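Local structure of putative peptidyl-arginine deiminase (Chlorobium tepidum, 1XKN) at residues A[4-9]-A[194-199]; A[98-103]-A[134-139]; A[111-116]-A[342-347]; A[115-120]-A[146-151]. The protein is probably a hydrolase of the Porphyromonas-type peptidyl-arginine deiminase family, likely deiminating the guanidino group of agmatine or peptidyl-arginine. All blocks are in the same frame, centred on the assembly; numbering follows the deposited sequence.

Interaction 1: A[4-9]-A[194-199]; sequences PTYFMP and RRYLGI
Tyr6 makes most of the nonpolar contact between the N-terminal strand 5-7 and the last turn of helix 186-197. Its CG is anti to its own carbonyl carbon (chi1 -60°), which lays the ring against the end of the helix. There the CD1 edge meets Arg195 O at 3.3 Å, close to the ring plane, while CB lies 3.4 Å from Tyr196 O, a buried carbonyl oxygen without a hydrogen-bond partner. The aromatic rings of Tyr6 and Tyr196 approach more loosely, CE1 to CD1. At the other end of the contact, the extended selenomethionine Met8 runs beside Leu197 and points the same way, its SE 4.1 Å from Leu197 CD2.

The strand thus runs past carbonyl groups at the C-terminal end of a helix. It is an outermost strand of the four-stranded mixed sheet, hydrogen-bonded through its backbone to strand 101-107. Gly198, with positive phi (69°), takes the chain out of the helix at this point, and its CA donates a nearly straight CH...O contact to Tyr6 O at 3.3 Å.

Polar linkage is carried by water. One molecule donates to both Pro4 O and Arg195 O, and a second accepts from Tyr6 N while donating to the same Arg195 O at 2.9 Å, so two waters serve that single helix carbonyl. A further water accepts a hydrogen bond from Met8 N at 3.1 Å and donates one to Leu197 O at 2.6 Å.

Interaction 2: A[98-103]-A[134-139]; sequences HGPNYV and NAVPER. With NA (sodium ion), chain B.
His98 turns its ring to Val136 because its CG lies between the backbone N and the carbonyl carbon (chi1 70°), while Val136 has CG1 anti to its N (chi1 173°), leaving CG2 beside that N. CG2 then comes within 3.6 Å of His98 CD2, at a slant to the imidazole. The contact packs helix 131-144 against the chain where helix 95-98 ends and leads into strand 101-107, and so belongs to the helix-on-sheet layering of this alpha-beta fold.

The other branch of Val136, CG1, touches Gly99 CA and Pro100 CD, each at 4.4 Å, extending the hydrophobic patch toward the strand. Beside it, Pro137 sets the CG and CD edge of its pyrrolidine against the backbone: CG is 3.2 Å from His98 O and lies farther from Gly99 O. The proline has no N-H to offer, and the helix is kinked here, the nitrogens of Pro137 and Glu138 having no bond to the preceding turn.

Polar ends of the histidine are used elsewhere, NE2 with Ser21 OG and ND1 weakly with Asp92 OD1, which together limit the rotation of the ring, the Ser21 bond being the stronger. At the start of the segment 134-139, Asn134 grips a sodium ion twice, through its backbone O at 2.5 Å and its side-chain OD1 at 2.6 Å; Asn117 and Trp118 supply the other protein ligands. A water bound to the same ion at 2.6 Å donates a hydrogen bond of 3.0 Å to His98 O.

Interaction 3: A[111-116]-A[342-347]; sequences RDKVIM and HEEPAM
Residues 111-113 and 344-347 run in nearly opposite directions, 162° apart, and Lys113 CA lies 6.7 Å from Met347 CA, too far for strand pairing. Side chains fill the gap. Lys113 leaves the strand with CG anti to its N and bends at chi3 (65°), which brings NZ to two acceptors of the other segment: Glu344 OE1 at 2.9 Å, in a salt bridge on the anti lone pair of that oxygen, and Pro345 O at 3.0 Å, almost head-on to the carbonyl. A water that also accepts from Met347 N takes a third bond from the ammonium group.

Strand 110-119 lies in the mixed sheet that includes strand 5-7, whereas 342-345 is an outermost strand of a neighbouring sheet beside strand 15-21, so the lysine ties two sheets together. The other carboxylate oxygen, Glu344 OE2, is held by Ser17 OG and Gln144 NE2, which steadies the acid that faces the lysine.

Van der Waals contact lies farther along, where the selenomethionine Met347 bends at chi3 and rests its SE on the backbone of strand 110-119, 3.6 Å from both Asp112 C and Lys113 N. Arg111 slants across it, NH2 3.8 Å from Met347 CG.

Interaction 4: A[115-120]-A[146-151]; sequences IMNWEY and LPMVST. With NA (sodium ion), chain B.
Asn117 ND2 is gripped by two acceptors, Ser150 OG at 3.1 Å on an almost straight bond (173°) lying in the amide plane, and a water at 2.9 Å that also donates to Glu119 OE2. The amide is thereby held with OD1 on the sodium ion at 2.6 Å, and Met148 SE packs on its CB at 3.6 Å. The backbones of the two strands pair in parallel, Asn117 N giving the shortest of the backbone hydrogen bonds, 2.7 Å to Val149 O, and Thr151 N closing on Asn117 O.

On the other face of the sheet, the selenomethionine Met116 folds at chi2 and chi3 to lay its SE against Val149 CB and Thr151 CG2. That methyl also sits over the six-membered ring of Trp118, 3.6 Å from its centroid and 8° off the normal, a CH-pi contact. Trp118 NE1 bonds to Asn101 OD1, which steadies the indole.

Trp118 O binds the ion at 2.5 Å; with Asn117 OD1, Asn134 O and OD1 and two waters the ion has six ligands in near-octahedral array. Strands 110-119 and 148-152, parallel neighbours joined through helix 131-144, form a beta-alpha-beta crossover, with the sodium site between sheet and helix.

In the fold
All four interactions reach the same mixed sheet: 1 at the strand 5-7 edge, 2 at the start of strand 101-107, 4 at the strand 148-152 edge, and 3 on strand 110-119, which it shares with 4. Interaction 2 is wholly buried and mainly apolar; the others are partly buried and rely more on polar links, through water in 1, a charged lysine in 3 and strand pairing in 4. Interactions 2 and 4, their centres 6 Å apart, share the sodium ion and both its waters. Tyr6 and Tyr196 of interaction 1 pack on Met116, which joins that contact to 4, while backbone bonds from Asn101 and Val103 connect 2 with 3.

Interaction 1: A[4-9]-A[194-199]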
# COMPACT_ATOMS: atom_id res chain seq x y z
N PRO A 4 18.26 -10.30 -16.34
CA PRO A 4 18.17 -10.32 -14.88
C PRO A 4 16.83 -10.82 -14.34
O PRO A 4 15.84 -10.86 -15.07
CB PRO A 4 18.40 -8.86 -14.51
CG PRO A 4 17.74 -8.13 -15.64
CD PRO A 4 18.22 -8.92 -16.85
N THR A 5 16.82 -11.23 -13.08
CA THR A 5 15.58 -11.66 -12.46
C THR A 5 15.35 -10.70 -11.30
O THR A 5 16.29 -10.08 -10.80
CB THR A 5 15.63 -13.12 -11.95
OG1 THR A 5 16.71 -13.28 -11.03
CG2 THR A 5 15.79 -14.08 -13.11
N TYR A 6 14.10 -10.56 -10.88
CA TYR A 6 13.78 -9.67 -9.79
C TYR A 6 13.00 -10.39 -8.70
O TYR A 6 12.42 -11.45 -8.92
CB TYR A 6 12.97 -8.47 -10.30
CG TYR A 6 13.68 -7.64 -11.35
CD1 TYR A 6 13.44 -7.84 -12.71
CD2 TYR A 6 14.60 -6.65 -10.99
CE1 TYR A 6 14.11 -7.09 -13.68
CE2 TYR A 6 15.28 -5.90 -11.95
CZ TYR A 6 15.02 -6.12 -13.30
OH TYR A 6 15.69 -5.39 -14.26
N PHE A 7 13.02 -9.80 -7.51
CA PHE A 7 12.31 -10.35 -6.36
C PHE A 7 11.70 -9.18 -5.61
O PHE A 7 12.38 -8.19 -5.32
CB PHE A 7 13.27 -11.11 -5.44
CG PHE A 7 12.68 -11.47 -4.10
CD1 PHE A 7 11.67 -12.42 -4.01
CD2 PHE A 7 13.13 -10.84 -2.95
CE1 PHE A 7 11.11 -12.74 -2.77
CE2 PHE A 7 12.57 -11.16 -1.70
CZ PHE A 7 11.56 -12.11 -1.62
N MSE A 8 10.41 -9.27 -5.33
CA MSE A 8 9.73 -8.23 -4.57
C MSE A 8 9.46 -8.78 -3.18
O MSE A 8 8.65 -9.69 -3.01
CB MSE A 8 8.40 -7.83 -5.23
CG MSE A 8 7.78 -6.62 -4.56
SE MSE A 8 6.04 -6.16 -5.24
CE MSE A 8 5.25 -5.35 -3.68
N PRO A 9 10.15 -8.24 -2.17
CA PRO A 9 9.94 -8.71 -0.80
C PRO A 9 8.51 -8.47 -0.35
O PRO A 9 7.86 -7.52 -0.79
CB PRO A 9 10.93 -7.87 0.01
CG PRO A 9 12.03 -7.61 -0.97
CD PRO A 9 11.27 -7.29 -2.24
N ARG A 194 5.53 -11.09 -14.20
CA ARG A 194 6.52 -12.15 -14.03
C ARG A 194 7.91 -11.60 -14.29
O ARG A 194 8.84 -11.83 -13.52
CB ARG A 194 6.25 -13.31 -14.98
CG ARG A 194 5.12 -14.22 -14.53
CD ARG A 194 5.12 -15.52 -15.32
NE ARG A 194 4.19 -16.48 -14.74
CZ ARG A 194 2.87 -16.44 -14.91
NH1 ARG A 194 2.32 -15.48 -15.64
NH2 ARG A 194 2.11 -17.34 -14.31
N ARG A 195 8.04 -10.85 -15.38
CA ARG A 195 9.32 -10.27 -15.78
C ARG A 195 9.93 -9.29 -14.78
O ARG A 195 11.10 -9.43 -14.40
CB ARG A 195 9.16 -9.56 -17.12
CG ARG A 195 10.40 -8.83 -17.60
CD ARG A 195 10.11 -8.07 -18.88
NE ARG A 195 11.28 -7.38 -19.39
CZ ARG A 195 11.26 -6.55 -20.43
NH1 ARG A 195 10.12 -6.32 -21.07
NH2 ARG A 195 12.38 -5.96 -20.83
N TYR A 196 9.15 -8.30 -14.37
CA TYR A 196 9.65 -7.27 -13.47
C TYR A 196 9.51 -7.47 -11.96
O TYR A 196 10.19 -6.81 -11.19
CB TYR A 196 9.04 -5.93 -13.88
CG TYR A 196 9.47 -5.46 -15.26
CD1 TYR A 196 10.81 -5.17 -15.53
CD2 TYR A 196 8.54 -5.26 -16.28
CE1 TYR A 196 11.21 -4.67 -16.78
CE2 TYR A 196 8.93 -4.77 -17.53
CZ TYR A 196 10.26 -4.48 -17.77
OH TYR A 196 10.64 -3.94 -18.98
N LEU A 197 8.64 -8.39 -11.54
CA LEU A 197 8.48 -8.66 -10.12
C LEU A 197 8.97 -10.06 -9.77
O LEU A 197 9.12 -10.40 -8.60
CB LEU A 197 7.01 -8.49 -9.70
CG LEU A 197 6.46 -7.07 -9.87
CD1 LEU A 197 5.02 -7.00 -9.36
CD2 LEU A 197 7.33 -6.09 -9.09
N GLY A 198 9.23 -10.86 -10.80
CA GLY A 198 9.72 -12.21 -10.58
C GLY A 198 8.74 -13.17 -9.95
O GLY A 198 9.14 -14.18 -9.37
N ILE A 199 7.45 -12.89 -10.06
CA ILE A 199 6.46 -13.78 -9.48
C ILE A 199 6.17 -14.95 -10.43
O ILE A 199 6.52 -14.91 -11.61
CB ILE A 199 5.16 -13.02 -9.11
CG1 ILE A 199 4.66 -12.18 -10.29
CG2 ILE A 199 5.42 -12.13 -7.91
CD1 ILE A 199 3.87 -12.97 -11.31
O HOH W 1 13.40 -9.92 -15.91
O HOH W 2 12.23 -11.70 -12.91
O HOH W 3 11.92 -13.86 -7.59
O HOH W 4 9.16 -11.85 -6.43

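Interaction 2: A[98-103]-A[134-139]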
# COMPACT_ATOMS: atom_id res chain seq x y z
N HIS A 98 2.00 5.61 -6.34
CA HIS A 98 2.99 6.29 -7.19
C HIS A 98 4.41 6.12 -6.65
O HIS A 98 5.39 6.41 -7.34
CB HIS A 98 2.64 7.79 -7.32
CG HIS A 98 2.83 8.58 -6.06
ND1 HIS A 98 1.83 9.35 -5.50
CD2 HIS A 98 3.93 8.77 -5.28
CE1 HIS A 98 2.30 9.97 -4.43
NE2 HIS A 98 3.57 9.64 -4.28
N GLY A 99 4.50 5.63 -5.41
CA GLY A 99 5.77 5.45 -4.73
C GLY A 99 6.76 4.42 -5.23
O GLY A 99 6.46 3.62 -6.11
N PRO A 100 7.97 4.38 -4.64
CA PRO A 100 9.03 3.45 -5.01
C PRO A 100 8.79 1.97 -4.75
O PRO A 100 8.73 1.52 -3.61
CB PRO A 100 10.24 3.98 -4.24
CG PRO A 100 9.62 4.45 -2.97
CD PRO A 100 8.36 5.18 -3.46
N ASN A 101 8.64 1.22 -5.84
CA ASN A 101 8.42 -0.22 -5.79
C ASN A 101 9.80 -0.89 -5.80
O ASN A 101 10.32 -1.26 -6.84
CB ASN A 101 7.60 -0.65 -7.01
CG ASN A 101 7.23 -2.13 -7.00
OD1 ASN A 101 6.70 -2.64 -7.99
ND2 ASN A 101 7.50 -2.81 -5.90
N TYR A 102 10.38 -1.00 -4.61
CA TYR A 102 11.69 -1.62 -4.45
C TYR A 102 11.65 -3.11 -4.74
O TYR A 102 10.72 -3.80 -4.33
CB TYR A 102 12.17 -1.45 -3.01
CG TYR A 102 12.45 -0.03 -2.59
CD1 TYR A 102 13.68 0.56 -2.88
CD2 TYR A 102 11.50 0.70 -1.89
CE1 TYR A 102 13.96 1.86 -2.45
CE2 TYR A 102 11.77 2.00 -1.47
CZ TYR A 102 13.00 2.56 -1.75
OH TYR A 102 13.29 3.83 -1.30
N VAL A 103 12.67 -3.59 -5.45
CA VAL A 103 12.79 -5.01 -5.77
C VAL A 103 14.28 -5.33 -5.71
O VAL A 103 15.12 -4.43 -5.83
CB VAL A 103 12.28 -5.36 -7.19
CG1 VAL A 103 10.77 -5.20 -7.26
CG2 VAL A 103 12.98 -4.50 -8.23
N ASN A 134 4.23 10.57 -10.84
CA ASN A 134 4.83 9.59 -11.73
C ASN A 134 6.35 9.63 -11.65
O ASN A 134 7.02 8.63 -11.89
CB ASN A 134 4.34 9.85 -13.17
CG ASN A 134 4.47 8.64 -14.07
OD1 ASN A 134 4.38 7.50 -13.63
ND2 ASN A 134 4.66 8.88 -15.36
N ALA A 135 6.91 10.78 -11.28
CA ALA A 135 8.36 10.94 -11.18
C ALA A 135 8.94 10.59 -9.81
O ALA A 135 10.16 10.52 -9.65
CB ALA A 135 8.75 12.38 -11.55
N VAL A 136 8.08 10.38 -8.82
CA VAL A 136 8.56 10.07 -7.47
C VAL A 136 9.59 8.94 -7.41
O VAL A 136 10.63 9.09 -6.78
CB VAL A 136 7.37 9.75 -6.52
CG1 VAL A 136 7.89 9.25 -5.18
CG2 VAL A 136 6.53 11.01 -6.32
N PRO A 137 9.32 7.79 -8.06
CA PRO A 137 10.30 6.70 -8.02
C PRO A 137 11.69 7.12 -8.49
O PRO A 137 12.70 6.70 -7.91
CB PRO A 137 9.67 5.64 -8.91
CG PRO A 137 8.20 5.86 -8.70
CD PRO A 137 8.10 7.37 -8.78
N GLU A 138 11.75 7.93 -9.54
CA GLU A 138 13.03 8.39 -10.08
C GLU A 138 13.76 9.33 -9.13
O GLU A 138 14.98 9.26 -8.99
CB GLU A 138 12.83 9.07 -11.44
CG GLU A 138 14.15 9.28 -12.17
CD GLU A 138 13.99 9.74 -13.60
OE1 GLU A 138 14.97 9.62 -14.36
OE2 GLU A 138 12.89 10.22 -13.96
N ARG A 139 13.01 10.23 -8.49
CA ARG A 139 13.63 11.16 -7.56
C ARG A 139 14.08 10.42 -6.30
O ARG A 139 15.09 10.78 -5.69
CB ARG A 139 12.66 12.30 -7.22
CG ARG A 139 12.20 13.12 -8.43
CD ARG A 139 11.52 14.41 -7.95
NE ARG A 139 10.61 15.02 -8.93
CZ ARG A 139 11.00 15.69 -10.01
NH1 ARG A 139 12.29 15.84 -10.29
NH2 ARG A 139 10.09 16.24 -10.80
NA NA B . 6.33 6.23 -12.44
O HOH W 5 5.08 5.71 -10.19
O HOH W 6 7.54 6.97 -14.75

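Interaction 3: A[111-116]-A[342-347]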
# COMPACT_ATOMS: atom_id res chain seq x y z
N ARG A 111 23.68 -9.30 -6.49
CA ARG A 111 22.38 -8.82 -6.05
C ARG A 111 22.44 -7.37 -5.61
O ARG A 111 23.37 -6.96 -4.92
CB ARG A 111 21.89 -9.69 -4.88
CG ARG A 111 21.76 -11.16 -5.23
CD ARG A 111 21.57 -12.05 -4.01
NE ARG A 111 20.40 -11.68 -3.22
CZ ARG A 111 20.44 -10.83 -2.19
NH1 ARG A 111 21.58 -10.26 -1.83
NH2 ARG A 111 19.32 -10.54 -1.54
N ASP A 112 21.45 -6.58 -6.03
CA ASP A 112 21.40 -5.18 -5.61
C ASP A 112 19.96 -4.70 -5.54
O ASP A 112 19.07 -5.26 -6.17
CB ASP A 112 22.25 -4.27 -6.52
CG ASP A 112 21.79 -4.25 -7.97
OD1 ASP A 112 22.21 -3.32 -8.69
OD2 ASP A 112 21.04 -5.15 -8.39
N LYS A 113 19.74 -3.66 -4.74
CA LYS A 113 18.40 -3.12 -4.59
C LYS A 113 18.18 -2.06 -5.66
O LYS A 113 19.02 -1.18 -5.86
CB LYS A 113 18.21 -2.52 -3.19
CG LYS A 113 16.78 -2.06 -2.92
CD LYS A 113 16.49 -1.89 -1.43
CE LYS A 113 17.32 -0.78 -0.81
NZ LYS A 113 17.03 -0.64 0.66
N VAL A 114 17.06 -2.15 -6.36
CA VAL A 114 16.73 -1.19 -7.40
C VAL A 114 15.28 -0.79 -7.24
O VAL A 114 14.53 -1.42 -6.49
CB VAL A 114 16.95 -1.78 -8.81
CG1 VAL A 114 18.37 -2.29 -8.96
CG2 VAL A 114 15.95 -2.90 -9.08
N ILE A 115 14.87 0.26 -7.94
CA ILE A 115 13.49 0.70 -7.88
C ILE A 115 12.85 0.36 -9.21
O ILE A 115 13.35 0.74 -10.27
CB ILE A 115 13.40 2.21 -7.60
CG1 ILE A 115 13.80 2.48 -6.15
CG2 ILE A 115 11.97 2.72 -7.89
CD1 ILE A 115 13.82 3.94 -5.75
N MSE A 116 11.75 -0.38 -9.15
CA MSE A 116 11.02 -0.80 -10.34
C MSE A 116 9.95 0.26 -10.58
O MSE A 116 8.93 0.31 -9.89
CB MSE A 116 10.40 -2.18 -10.11
CG MSE A 116 9.72 -2.79 -11.34
SE MSE A 116 10.91 -2.89 -12.87
CE MSE A 116 12.20 -4.13 -12.11
N HIS A 342 4.58 3.29 1.69
CA HIS A 342 5.29 2.36 0.83
C HIS A 342 6.56 1.99 1.53
O HIS A 342 7.40 2.84 1.83
CB HIS A 342 5.60 2.89 -0.57
CG HIS A 342 5.77 1.80 -1.58
ND1 HIS A 342 6.70 0.79 -1.44
CD2 HIS A 342 5.04 1.50 -2.68
CE1 HIS A 342 6.53 -0.09 -2.41
NE2 HIS A 342 5.54 0.31 -3.17
N GLU A 343 6.69 0.71 1.81
CA GLU A 343 7.86 0.23 2.49
C GLU A 343 9.09 0.25 1.60
O GLU A 343 9.00 0.29 0.38
CB GLU A 343 7.63 -1.21 2.99
CG GLU A 343 7.56 -2.27 1.89
CD GLU A 343 6.20 -2.37 1.21
OE1 GLU A 343 5.32 -1.52 1.47
OE2 GLU A 343 6.01 -3.29 0.39
N GLU A 344 10.25 0.25 2.26
CA GLU A 344 11.52 0.17 1.57
C GLU A 344 12.14 -1.05 2.22
O GLU A 344 12.57 -1.00 3.37
CB GLU A 344 12.43 1.37 1.83
CG GLU A 344 13.84 1.10 1.27
CD GLU A 344 14.85 2.20 1.54
OE1 GLU A 344 16.04 1.98 1.23
OE2 GLU A 344 14.46 3.28 2.05
N PRO A 345 12.16 -2.19 1.52
CA PRO A 345 12.75 -3.38 2.12
C PRO A 345 14.26 -3.22 2.35
O PRO A 345 14.93 -2.51 1.60
CB PRO A 345 12.42 -4.48 1.11
CG PRO A 345 12.33 -3.73 -0.20
CD PRO A 345 11.57 -2.50 0.20
N ALA A 346 14.78 -3.87 3.38
CA ALA A 346 16.20 -3.82 3.70
C ALA A 346 16.91 -5.03 3.09
O ALA A 346 16.66 -6.16 3.50
CB ALA A 346 16.40 -3.82 5.22
N MSE A 347 17.79 -4.80 2.13
CA MSE A 347 18.50 -5.91 1.51
C MSE A 347 19.84 -6.16 2.18
O MSE A 347 20.70 -5.28 2.23
CB MSE A 347 18.75 -5.66 0.02
CG MSE A 347 19.41 -6.84 -0.68
SE MSE A 347 20.27 -6.36 -2.35
CE MSE A 347 21.88 -5.58 -1.59
O HOH W 7 18.93 -1.97 2.38

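Interaction 4: A[115-120]-A[146-151]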
# COMPACT_ATOMS: atom_id res chain seq x y z
N ILE A 115 14.87 0.26 -7.94
CA ILE A 115 13.49 0.70 -7.88
C ILE A 115 12.85 0.36 -9.21
O ILE A 115 13.35 0.74 -10.27
CB ILE A 115 13.40 2.21 -7.60
CG1 ILE A 115 13.80 2.48 -6.15
CG2 ILE A 115 11.97 2.72 -7.89
CD1 ILE A 115 13.82 3.94 -5.75
N MSE A 116 11.75 -0.38 -9.15
CA MSE A 116 11.02 -0.80 -10.34
C MSE A 116 9.95 0.26 -10.58
O MSE A 116 8.93 0.31 -9.89
CB MSE A 116 10.40 -2.18 -10.11
CG MSE A 116 9.72 -2.79 -11.34
SE MSE A 116 10.91 -2.89 -12.87
CE MSE A 116 12.20 -4.13 -12.11
N ASN A 117 10.22 1.11 -11.55
CA ASN A 117 9.35 2.22 -11.90
C ASN A 117 8.22 1.87 -12.87
O ASN A 117 8.46 1.64 -14.06
CB ASN A 117 10.22 3.34 -12.49
CG ASN A 117 9.42 4.55 -12.87
OD1 ASN A 117 8.67 5.08 -12.06
ND2 ASN A 117 9.59 5.00 -14.11
N TRP A 118 7.00 1.82 -12.36
CA TRP A 118 5.83 1.54 -13.20
C TRP A 118 5.23 2.90 -13.53
O TRP A 118 5.61 3.89 -12.93
CB TRP A 118 4.77 0.72 -12.45
CG TRP A 118 5.26 -0.61 -11.99
CD1 TRP A 118 5.92 -0.89 -10.83
CD2 TRP A 118 5.18 -1.84 -12.72
NE1 TRP A 118 6.27 -2.21 -10.79
CE2 TRP A 118 5.84 -2.82 -11.93
CE3 TRP A 118 4.64 -2.22 -13.95
CZ2 TRP A 118 5.96 -4.16 -12.35
CZ3 TRP A 118 4.76 -3.54 -14.36
CH2 TRP A 118 5.41 -4.49 -13.56
N GLU A 119 4.31 2.95 -14.47
CA GLU A 119 3.68 4.22 -14.81
C GLU A 119 2.50 4.47 -13.88
O GLU A 119 1.90 3.54 -13.35
CB GLU A 119 3.21 4.22 -16.26
CG GLU A 119 4.34 4.26 -17.26
CD GLU A 119 5.21 5.49 -17.09
OE1 GLU A 119 4.71 6.61 -17.35
OE2 GLU A 119 6.39 5.34 -16.69
N TYR A 120 2.18 5.74 -13.69
CA TYR A 120 1.07 6.15 -12.84
C TYR A 120 0.21 7.10 -13.65
O TYR A 120 0.73 7.96 -14.36
CB TYR A 120 1.59 6.87 -11.59
CG TYR A 120 0.51 7.33 -10.63
CD1 TYR A 120 -0.23 6.41 -9.90
CD2 TYR A 120 0.26 8.69 -10.43
CE1 TYR A 120 -1.21 6.83 -8.99
CE2 TYR A 120 -0.72 9.12 -9.53
CZ TYR A 120 -1.45 8.18 -8.81
OH TYR A 120 -2.40 8.59 -7.90
N LEU A 146 20.15 4.72 -6.07
CA LEU A 146 19.80 3.38 -6.51
C LEU A 146 19.45 3.34 -7.98
O LEU A 146 18.94 4.31 -8.54
CB LEU A 146 18.59 2.86 -5.71
CG LEU A 146 18.75 2.70 -4.19
CD1 LEU A 146 17.40 2.35 -3.58
CD2 LEU A 146 19.78 1.63 -3.89
N PRO A 147 19.74 2.21 -8.65
CA PRO A 147 19.41 2.10 -10.07
C PRO A 147 17.90 2.01 -10.22
O PRO A 147 17.21 1.54 -9.31
CB PRO A 147 20.09 0.79 -10.48
CG PRO A 147 21.26 0.72 -9.56
CD PRO A 147 20.66 1.14 -8.24
N MSE A 148 17.38 2.47 -11.35
CA MSE A 148 15.95 2.41 -11.60
C MSE A 148 15.69 1.73 -12.94
O MSE A 148 16.39 1.97 -13.92
CB MSE A 148 15.33 3.81 -11.63
CG MSE A 148 13.84 3.81 -11.97
SE MSE A 148 13.04 5.57 -12.08
CE MSE A 148 13.62 6.03 -13.86
N VAL A 149 14.69 0.86 -12.96
CA VAL A 149 14.30 0.15 -14.16
C VAL A 149 12.86 0.59 -14.43
O VAL A 149 12.05 0.63 -13.51
CB VAL A 149 14.34 -1.39 -13.96
CG1 VAL A 149 13.94 -2.10 -15.24
CG2 VAL A 149 15.73 -1.82 -13.51
N SER A 150 12.55 0.94 -15.68
CA SER A 150 11.20 1.37 -16.03
C SER A 150 10.48 0.32 -16.88
O SER A 150 11.06 -0.23 -17.81
CB SER A 150 11.24 2.70 -16.80
OG SER A 150 11.68 3.76 -15.97
N THR A 151 9.22 0.07 -16.56
CA THR A 151 8.42 -0.93 -17.27
C THR A 151 7.57 -0.38 -18.40
O THR A 151 7.26 -1.08 -19.36
CB THR A 151 7.45 -1.65 -16.32
OG1 THR A 151 6.42 -0.73 -15.94
CG2 THR A 151 8.17 -2.14 -15.08
NA NA B . 6.33 6.23 -12.44
O HOH W 6 7.54 6.97 -14.75
O HOH W 5 5.08 5.71 -10.19